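Local coordinates for major capsid protein (PDB 5TIP) that self-assembles as trimers into the large icosahedral capsid of a chlorella virus, carrying host-added N-linked glycans, at residues Asn419-Arg424 and Gly431-Asn436; Leu160-Ile165 and Leu423-Gly428; Glu224-Gln229 and Arg362-Thr367. All coordinates share one frame; numbering follows the deposited sequence.

Overall arrangement
The three contacts lie on the same side of the chain's centre and meet at the sheet of the C-terminal jelly roll. Strand 412-426 serves contacts 1 and 2, whose centres are about 13 Å apart and which share Leu-423 and Arg-424. Contact 1 closes the terminal hairpin, while contact 2 joins this sheet to segment 160-165 of the N-terminal jelly roll. Contact 3 belongs to the neighbouring strand 223-237; its centre is about 10 Å from that of contact 1 and about 16 Å from that of contact 2. Tyr-420 OH to Arg-362 O (2.7 Å) ties contact 1 to contact 3. No residue of the glycan pockets belongs to any of the six segments.

Contact 1 of 3, residues Asn419-Arg424 and Gly431-Asn436; sequences NYNVLR and GLAYAN
Asn-421 and Tyr-434 meet through the asparagine amide and the tyrosine backbone, with the phenol ring alongside. ND2 of Asn-421 gives a short, straight bond to Tyr-434 O (2.6 Å, 174° at the hydrogen), and the acceptor lies in the amide plane. The other end of the amide, OD1, receives Val-422 N at 2.6 Å on a lone pair and, more weakly, Tyr-434 N at 3.3 Å. A chi1 of -155° turns CG roughly away from the Asn-421 backbone nitrogen, which brings the amide across to the tail. The Tyr-434 ring presents its edge, near its own plane, to Asn-421 OD1 and Val-422 CG2; the valine and tyrosine side chains run side by side and point the same way.

Farther along, the two arms form an antiparallel beta hairpin. Leu-423 and Leu-432 are a non-hydrogen-bonded pair on one face, with Leu-423 CD1 4.1 Å from Leu-432 CD2, whereas Arg-424 and Gly-431 exchange two backbone bonds. Ala-433 N continues the pairing to Val-422 O at 2.8 Å. Ala-433 CB lies over one face of the Arg-424 guanidinium, offset toward its rim and 3.4 Å from NH1, while NE makes a salt bridge to Glu-224 and NH2 bonds Tyr-16 of the second subunit.

Backbone N-H groups point at OD1 and a backbone carbonyl accepts from ND2, which fixes the flip of this buried amide; ND2 also bonds Gln-229 OE1. The bonds to Tyr-434 take over where regular strand pairing stops, fastening the C-terminal tail to strand 412-426.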
loop_
_atom_site.group_PDB
_atom_site.type_symbol
_atom_site.label_atom_id
_atom_site.label_comp_id
_atom_site.label_asym_id
_atom_site.label_seq_id
_atom_site.Cartn_x
_atom_site.Cartn_y
_atom_site.Cartn_z
ATOM N N ASN A 419 13.448 -10.737 -18.551
ATOM C CA ASN A 419 13.248 -12.093 -19.035
ATOM C C ASN A 419 13.570 -13.093 -17.933
ATOM O O ASN A 419 14.149 -12.754 -16.899
ATOM C CB ASN A 419 14.116 -12.374 -20.268
ATOM C CG ASN A 419 15.597 -12.372 -19.950
ATOM O OD1 ASN A 419 16.252 -11.332 -20.003
ATOM N ND2 ASN A 419 16.136 -13.541 -19.622
ATOM N N TYR A 420 13.183 -14.341 -18.172
ATOM C CA TYR A 420 13.516 -15.448 -17.290
ATOM C C TYR A 420 14.685 -16.241 -17.856
ATOM O O TYR A 420 14.917 -16.270 -19.067
ATOM C CB TYR A 420 12.315 -16.377 -17.089
ATOM C CG TYR A 420 11.293 -15.869 -16.100
ATOM C CD1 TYR A 420 11.564 -15.858 -14.739
ATOM C CD2 TYR A 420 10.054 -15.408 -16.524
ATOM C CE1 TYR A 420 10.632 -15.400 -13.828
ATOM C CE2 TYR A 420 9.115 -14.951 -15.619
ATOM C CZ TYR A 420 9.412 -14.944 -14.274
ATOM O OH TYR A 420 8.483 -14.486 -13.369
ATOM N N ASN A 421 15.427 -16.880 -16.957
ATOM C CA ASN A 421 16.495 -17.787 -17.341
ATOM C C ASN A 421 16.650 -18.810 -16.225
ATOM O O ASN A 421 16.061 -18.675 -15.149
ATOM C CB ASN A 421 17.804 -17.036 -17.609
ATOM C CG ASN A 421 18.723 -17.782 -18.557
ATOM O OD1 ASN A 421 18.811 -19.010 -18.519
ATOM N ND2 ASN A 421 19.407 -17.043 -19.422
ATOM N N VAL A 422 17.445 -19.841 -16.485
ATOM C CA VAL A 422 17.640 -20.931 -15.540
ATOM C C VAL A 422 19.105 -20.966 -15.136
ATOM O O VAL A 422 19.991 -21.039 -15.996
ATOM C CB VAL A 422 17.198 -22.285 -16.124
ATOM C CG1 VAL A 422 17.461 -23.400 -15.126
ATOM C CG2 VAL A 422 15.726 -22.244 -16.499
ATOM N N LEU A 423 19.356 -20.908 -13.832
ATOM C CA LEU A 423 20.699 -21.005 -13.276
ATOM C C LEU A 423 20.862 -22.390 -12.662
ATOM O O LEU A 423 20.266 -22.690 -11.622
ATOM C CB LEU A 423 20.938 -19.906 -12.242
ATOM C CG LEU A 423 22.266 -19.937 -11.482
ATOM C CD1 LEU A 423 23.433 -19.706 -12.427
ATOM C CD2 LEU A 423 22.268 -18.905 -10.365
ATOM N N ARG A 424 21.664 -23.232 -13.304
ATOM C CA ARG A 424 21.942 -24.575 -12.819
ATOM C C ARG A 424 23.235 -24.558 -12.017
ATOM O O ARG A 424 24.236 -23.985 -12.458
ATOM C CB ARG A 424 22.060 -25.574 -13.970
ATOM C CG ARG A 424 20.815 -25.716 -14.821
ATOM C CD ARG A 424 20.873 -26.998 -15.631
ATOM N NE ARG A 424 19.731 -27.137 -16.528
ATOM C CZ ARG A 424 19.785 -26.916 -17.836
ATOM N NH1 ARG A 424 20.929 -26.551 -18.399
ATOM N NH2 ARG A 424 18.699 -27.066 -18.582
ATOM N N GLY A 431 26.091 -22.048 -13.901
ATOM C CA GLY A 431 26.051 -21.539 -15.257
ATOM C C GLY A 431 24.628 -21.417 -15.744
ATOM O O GLY A 431 23.755 -22.203 -15.361
ATOM N N LEU A 432 24.393 -20.425 -16.595
ATOM C CA LEU A 432 23.068 -20.205 -17.150
ATOM C C LEU A 432 22.751 -21.249 -18.213
ATOM O O LEU A 432 23.622 -21.655 -18.988
ATOM C CB LEU A 432 22.973 -18.800 -17.744
ATOM C CG LEU A 432 23.059 -17.659 -16.727
ATOM C CD1 LEU A 432 23.022 -16.318 -17.428
ATOM C CD2 LEU A 432 21.932 -17.767 -15.712
ATOM N N ALA A 433 21.488 -21.681 -18.246
ATOM C CA ALA A 433 21.069 -22.695 -19.204
ATOM C C ALA A 433 20.867 -22.113 -20.596
ATOM O O ALA A 433 21.068 -22.819 -21.591
ATOM C CB ALA A 433 19.783 -23.376 -18.733
ATOM N N TYR A 434 20.485 -20.841 -20.697
ATOM C CA TYR A 434 20.205 -20.226 -21.985
ATOM C C TYR A 434 21.000 -18.940 -22.119
ATOM O O TYR A 434 20.945 -18.072 -21.240
ATOM C CB TYR A 434 18.703 -19.960 -22.154
ATOM C CG TYR A 434 17.861 -21.198 -21.949
ATOM C CD1 TYR A 434 17.743 -22.145 -22.957
ATOM C CD2 TYR A 434 17.203 -21.433 -20.749
ATOM C CE1 TYR A 434 16.986 -23.282 -22.784
ATOM C CE2 TYR A 434 16.440 -22.578 -20.565
ATOM C CZ TYR A 434 16.337 -23.498 -21.587
ATOM O OH TYR A 434 15.583 -24.637 -21.415
ATOM N N ALA A 435 21.723 -18.824 -23.233
ATOM C CA ALA A 435 22.541 -17.660 -23.533
ATOM C C ALA A 435 21.853 -16.727 -24.515
ATOM O O ALA A 435 22.132 -15.525 -24.509
ATOM C CB ALA A 435 23.911 -18.079 -24.084
ATOM N N ASN A 436 20.948 -17.250 -25.342
ATOM C CA ASN A 436 20.115 -16.450 -26.234
ATOM C C ASN A 436 18.799 -17.201 -26.405
ATOM O O ASN A 436 17.998 -16.915 -27.289
ATOM C CB ASN A 436 20.804 -16.171 -27.591
ATOM C CG ASN A 436 21.196 -17.429 -28.336
ATOM O OD1 ASN A 436 20.355 -18.186 -28.812
ATOM N ND2 ASN A 436 22.500 -17.669 -28.415
#

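Contact 2 of 3, residues Leu160-Ile165 and Leu423-Gly428; sequences LALPLI and LRIMSG
With chi1 at -63° and chi2 at 177°, Ile-425 reaches out from its strand in a zigzag that puts CD1 at the ring of Pro-163. The two side chains reach toward each other, Ile-425 CD1 ending 3.6 Å from Pro-163 CG and 3.7 Å from Pro-163 CD, so the methyl touches the CG-CD side of the pyrrolidine. Leu-162 has its CG swung away from the backbone nitrogen (chi1 -174°), which carries CD1 to within 4.1 Å of Leu-423 CD2. These leucines cross at about a right angle, a methyl of one against a methyl of the other. Leu-162 CD1 also lies at the edge of contact with Ile-425 CD1, 4.5 Å away.

The nearest alpha carbons, those of Pro-163 and Ile-425, are 8.6 Å apart; the segments therefore meet through side chains and are not paired as strands. All four touching residues are buried and apolar.

Each segment keeps to its own sheet: Leu-162 bonds through its backbone to Ile-66 of strand 65-76, and Ile-425 to His-223. The contact thus joins the N-terminal and C-terminal jelly rolls, with Tyr-225 of strand 223-237 packing on both Pro-163 and Ile-425 and Phe-218 of helix 212-220 packing on Pro-163.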
loop_
_atom_site.group_PDB
_atom_site.type_symbol
_atom_site.label_atom_id
_atom_site.label_comp_id
_atom_site.label_asym_id
_atom_site.label_seq_id
_atom_site.Cartn_x
_atom_site.Cartn_y
_atom_site.Cartn_z
ATOM N N LEU A 160 15.131 -17.412 -3.856
ATOM C CA LEU A 160 16.170 -17.493 -4.874
ATOM C C LEU A 160 17.552 -17.184 -4.306
ATOM O O LEU A 160 18.440 -16.739 -5.034
ATOM C CB LEU A 160 15.851 -16.553 -6.036
ATOM C CG LEU A 160 14.606 -16.904 -6.850
ATOM C CD1 LEU A 160 14.373 -15.870 -7.938
ATOM C CD2 LEU A 160 14.723 -18.302 -7.440
ATOM N N ALA A 161 17.741 -17.413 -3.005
ATOM C CA ALA A 161 19.016 -17.120 -2.361
ATOM C C ALA A 161 20.155 -17.861 -3.049
ATOM O O ALA A 161 20.083 -19.074 -3.268
ATOM C CB ALA A 161 18.957 -17.500 -0.881
ATOM N N LEU A 162 21.206 -17.126 -3.385
ATOM C CA LEU A 162 22.340 -17.696 -4.106
ATOM C C LEU A 162 23.157 -18.601 -3.193
ATOM O O LEU A 162 23.697 -18.123 -2.187
ATOM C CB LEU A 162 23.217 -16.582 -4.665
ATOM C CG LEU A 162 24.368 -17.050 -5.556
ATOM C CD1 LEU A 162 23.820 -17.691 -6.820
ATOM C CD2 LEU A 162 25.300 -15.896 -5.893
ATOM N N PRO A 163 23.279 -19.897 -3.494
ATOM C CA PRO A 163 24.015 -20.792 -2.593
ATOM C C PRO A 163 25.521 -20.743 -2.804
ATOM O O PRO A 163 26.053 -21.410 -3.698
ATOM C CB PRO A 163 23.444 -22.172 -2.938
ATOM C CG PRO A 163 23.059 -22.059 -4.374
ATOM C CD PRO A 163 22.653 -20.623 -4.613
ATOM N N LEU A 164 26.218 -19.948 -1.988
ATOM C CA LEU A 164 27.676 -19.927 -2.049
ATOM C C LEU A 164 28.268 -21.275 -1.665
ATOM O O LEU A 164 29.328 -21.655 -2.174
ATOM C CB LEU A 164 28.236 -18.835 -1.138
ATOM C CG LEU A 164 28.023 -17.376 -1.537
ATOM C CD1 LEU A 164 28.792 -16.466 -0.597
ATOM C CD2 LEU A 164 28.457 -17.149 -2.970
ATOM N N ILE A 165 27.603 -22.010 -0.770
ATOM C CA ILE A 165 28.108 -23.310 -0.353
ATOM C C ILE A 165 28.077 -24.311 -1.501
ATOM O O ILE A 165 28.844 -25.280 -1.500
ATOM C CB ILE A 165 27.315 -23.826 0.863
ATOM C CG1 ILE A 165 27.932 -25.122 1.390
ATOM C CG2 ILE A 165 25.847 -24.016 0.507
ATOM C CD1 ILE A 165 27.087 -25.830 2.400
ATOM N N LEU A 423 19.356 -20.908 -13.832
ATOM C CA LEU A 423 20.699 -21.005 -13.276
ATOM C C LEU A 423 20.862 -22.390 -12.662
ATOM O O LEU A 423 20.266 -22.690 -11.622
ATOM C CB LEU A 423 20.938 -19.906 -12.242
ATOM C CG LEU A 423 22.266 -19.937 -11.482
ATOM C CD1 LEU A 423 23.433 -19.706 -12.427
ATOM C CD2 LEU A 423 22.268 -18.905 -10.365
ATOM N N ARG A 424 21.664 -23.232 -13.304
ATOM C CA ARG A 424 21.942 -24.575 -12.819
ATOM C C ARG A 424 23.235 -24.558 -12.017
ATOM O O ARG A 424 24.236 -23.985 -12.458
ATOM C CB ARG A 424 22.060 -25.574 -13.970
ATOM C CG ARG A 424 20.815 -25.716 -14.821
ATOM C CD ARG A 424 20.873 -26.998 -15.631
ATOM N NE ARG A 424 19.731 -27.137 -16.528
ATOM C CZ ARG A 424 19.785 -26.916 -17.836
ATOM N NH1 ARG A 424 20.929 -26.551 -18.399
ATOM N NH2 ARG A 424 18.699 -27.066 -18.582
ATOM N N ILE A 425 23.209 -25.182 -10.844
ATOM C CA ILE A 425 24.359 -25.227 -9.950
ATOM C C ILE A 425 24.624 -26.682 -9.598
ATOM O O ILE A 425 23.764 -27.350 -9.012
ATOM C CB ILE A 425 24.134 -24.386 -8.682
ATOM C CG1 ILE A 425 23.964 -22.913 -9.059
ATOM C CG2 ILE A 425 25.284 -24.568 -7.713
ATOM C CD1 ILE A 425 23.677 -22.008 -7.894
ATOM N N MET A 426 25.810 -27.169 -9.952
ATOM C CA MET A 426 26.165 -28.562 -9.731
ATOM C C MET A 426 27.680 -28.684 -9.739
ATOM O O MET A 426 28.367 -27.979 -10.483
ATOM C CB MET A 426 25.544 -29.476 -10.796
ATOM C CG MET A 426 25.735 -30.963 -10.541
ATOM S SD MET A 426 25.155 -32.007 -11.894
ATOM C CE MET A 426 26.476 -31.785 -13.084
ATOM N N SER A 427 28.189 -29.588 -8.898
ATOM C CA SER A 427 29.622 -29.879 -8.813
ATOM C C SER A 427 30.432 -28.625 -8.494
ATOM O O SER A 427 31.539 -28.433 -9.000
ATOM C CB SER A 427 30.128 -30.541 -10.097
ATOM O OG SER A 427 29.503 -31.795 -10.303
ATOM N N GLY A 428 29.873 -27.760 -7.650
ATOM C CA GLY A 428 30.566 -26.567 -7.210
ATOM C C GLY A 428 30.644 -25.446 -8.220
ATOM O O GLY A 428 31.406 -24.496 -8.007
#

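Contact 3 of 3, residues Glu224-Gln229 and Arg362-Thr367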
loop_
_atom_site.group_PDB
_atom_site.type_symbol
_atom_site.label_atom_id
_atom_site.label_comp_id
_atom_site.label_asym_id
_atom_site.label_seq_id
_atom_site.Cartn_x
_atom_site.Cartn_y
_atom_site.Cartn_z
ATOM N N GLU A 224 18.497 -26.034 -9.572
ATOM C CA GLU A 224 17.996 -25.279 -10.714
ATOM C C GLU A 224 17.154 -24.127 -10.195
ATOM O O GLU A 224 16.148 -24.348 -9.514
ATOM C CB GLU A 224 17.175 -26.161 -11.659
ATOM C CG GLU A 224 18.008 -27.062 -12.554
ATOM C CD GLU A 224 17.176 -27.760 -13.612
ATOM O OE1 GLU A 224 16.028 -28.149 -13.309
ATOM O OE2 GLU A 224 17.663 -27.901 -14.753
ATOM N N TYR A 225 17.569 -22.904 -10.508
ATOM C CA TYR A 225 16.872 -21.698 -10.086
ATOM C C TYR A 225 16.287 -20.999 -11.305
ATOM O O TYR A 225 16.995 -20.771 -12.292
ATOM C CB TYR A 225 17.817 -20.750 -9.342
ATOM C CG TYR A 225 18.286 -21.257 -7.997
ATOM C CD1 TYR A 225 19.405 -22.074 -7.890
ATOM C CD2 TYR A 225 17.625 -20.899 -6.830
ATOM C CE1 TYR A 225 19.841 -22.532 -6.662
ATOM C CE2 TYR A 225 18.054 -21.351 -5.598
ATOM C CZ TYR A 225 19.161 -22.167 -5.520
ATOM O OH TYR A 225 19.587 -22.616 -4.293
ATOM N N LEU A 226 15.003 -20.666 -11.236
ATOM C CA LEU A 226 14.357 -19.864 -12.273
ATOM C C LEU A 226 14.568 -18.404 -11.901
ATOM O O LEU A 226 13.920 -17.882 -10.991
ATOM C CB LEU A 226 12.877 -20.209 -12.391
ATOM C CG LEU A 226 12.101 -19.491 -13.500
ATOM C CD1 LEU A 226 12.667 -19.829 -14.870
ATOM C CD2 LEU A 226 10.618 -19.823 -13.428
ATOM N N ILE A 227 15.484 -17.743 -12.601
ATOM C CA ILE A 227 15.904 -16.395 -12.256
ATOM C C ILE A 227 15.379 -15.418 -13.301
ATOM O O ILE A 227 14.852 -15.803 -14.345
ATOM C CB ILE A 227 17.435 -16.284 -12.119
ATOM C CG1 ILE A 227 18.099 -16.322 -13.497
ATOM C CG2 ILE A 227 17.973 -17.399 -11.240
ATOM C CD1 ILE A 227 19.586 -16.053 -13.465
ATOM N N GLU A 228 15.537 -14.132 -13.008
ATOM C CA GLU A 228 15.163 -13.065 -13.920
ATOM C C GLU A 228 16.405 -12.276 -14.306
ATOM O O GLU A 228 17.350 -12.150 -13.522
ATOM C CB GLU A 228 14.117 -12.141 -13.291
ATOM C CG GLU A 228 12.797 -12.838 -13.016
ATOM C CD GLU A 228 11.749 -11.914 -12.433
ATOM O OE1 GLU A 228 11.966 -10.684 -12.442
ATOM O OE2 GLU A 228 10.711 -12.420 -11.955
ATOM N N GLN A 229 16.393 -11.747 -15.525
ATOM C CA GLN A 229 17.499 -10.966 -16.050
ATOM C C GLN A 229 16.966 -9.674 -16.646
ATOM O O GLN A 229 15.796 -9.574 -17.022
ATOM C CB GLN A 229 18.275 -11.734 -17.126
ATOM C CG GLN A 229 18.960 -12.989 -16.646
ATOM C CD GLN A 229 19.618 -13.738 -17.783
ATOM O OE1 GLN A 229 18.951 -14.174 -18.721
ATOM N NE2 GLN A 229 20.934 -13.874 -17.718
ATOM N N ARG A 362 7.404 -12.795 -8.665
ATOM C CA ARG A 362 8.477 -13.689 -9.077
ATOM C C ARG A 362 7.945 -14.890 -9.852
ATOM O O ARG A 362 8.584 -15.369 -10.783
ATOM C CB ARG A 362 9.291 -14.139 -7.867
ATOM C CG ARG A 362 9.792 -12.985 -7.015
ATOM C CD ARG A 362 11.088 -12.404 -7.557
ATOM N NE ARG A 362 10.914 -11.706 -8.827
ATOM C CZ ARG A 362 10.571 -10.428 -8.941
ATOM N NH1 ARG A 362 10.370 -9.697 -7.859
ATOM N NH2 ARG A 362 10.430 -9.878 -10.135
ATOM N N GLN A 363 6.774 -15.371 -9.458
ATOM C CA GLN A 363 6.160 -16.504 -10.131
ATOM C C GLN A 363 5.790 -16.111 -11.552
ATOM O O GLN A 363 5.085 -15.132 -11.764
ATOM C CB GLN A 363 4.911 -16.961 -9.377
ATOM C CG GLN A 363 3.902 -17.694 -10.244
ATOM C CD GLN A 363 4.280 -19.142 -10.479
ATOM O OE1 GLN A 363 4.682 -19.845 -9.559
ATOM N NE2 GLN A 363 4.150 -19.591 -11.716
ATOM N N PRO A 364 6.283 -16.863 -12.539
ATOM C CA PRO A 364 5.939 -16.521 -13.923
ATOM C C PRO A 364 4.436 -16.587 -14.136
ATOM O O PRO A 364 3.759 -17.498 -13.656
ATOM C CB PRO A 364 6.681 -17.578 -14.749
ATOM C CG PRO A 364 7.020 -18.669 -13.784
ATOM C CD PRO A 364 7.206 -18.005 -12.460
ATOM N N SER A 365 3.917 -15.607 -14.872
ATOM C CA SER A 365 2.484 -15.474 -15.102
ATOM C C SER A 365 2.219 -14.964 -16.507
ATOM O O SER A 365 1.356 -14.108 -16.725
ATOM C CB SER A 365 1.847 -14.543 -14.074
ATOM O OG SER A 365 2.451 -13.261 -14.117
ATOM N N GLY A 366 2.963 -15.480 -17.478
ATOM C CA GLY A 366 2.806 -15.062 -18.854
ATOM C C GLY A 366 4.075 -14.437 -19.385
ATOM O O GLY A 366 4.583 -13.468 -18.814
ATOM N N THR A 367 4.607 -14.984 -20.472
ATOM C CA THR A 367 5.832 -14.478 -21.069
ATOM C C THR A 367 5.690 -14.486 -22.581
ATOM O O THR A 367 4.765 -15.080 -23.142
ATOM C CB THR A 367 7.061 -15.308 -20.663
ATOM O OG1 THR A 367 6.886 -16.667 -21.083
ATOM C CG2 THR A 367 7.287 -15.263 -19.157
HETATM O O HOH W 1 11.668 -14.740 -10.627
#
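Glu-228 OE2 is gripped by NE and NH2 of Arg-362, by a water and by Lys-259 NZ. The residue sits on strand 223-237 of the C-terminal jelly roll, in the double jelly-roll fold of this capsid family, and Arg-362 lies in the loop between strands 350-354 and 368-369. The two arginine bonds to OE2 are weak, 3.2 Å from NE and 3.1 Å from NH2. A shorter one runs from Arg-362 NH2 to Glu-228 OE1 (2.9 Å), meeting that oxygen on its syn side but 27° out of the carboxylate plane.

The side chains cross at about a right angle, and the planes of carboxylate and guanidinium are 66° apart. The pairing is therefore twisted, not coplanar: NE and NH2 both face OE2, weakly, and NH2 also reaches OE1. Glu-228 is extended beyond CG, whereas Arg-362 is bent at chi2 and chi3, which folds its NE-NH2 edge back to the carboxylate. With Lys-418 forming a salt bridge to OE1, three basic side chains surround one buried carboxylate and would probably stabilise its ionised form.

Nearby the contact turns apolar. The end of Leu-226, CD2, abuts the Pro-364 ring at CG, 3.8 Å away. Tyr-420 and Leu-17 of the second subunit each pack on both residues, and Tyr-33 of the third subunit packs on Pro-364, which places the loop where three subunits of the trimer come together.

A water completes the link between strand and loop: it donates to Glu-228 OE2 at 2.8 Å and to Arg-362 O at 3.2 Å, and its oxygen lies in the guanidinium plane, at the edge of that group.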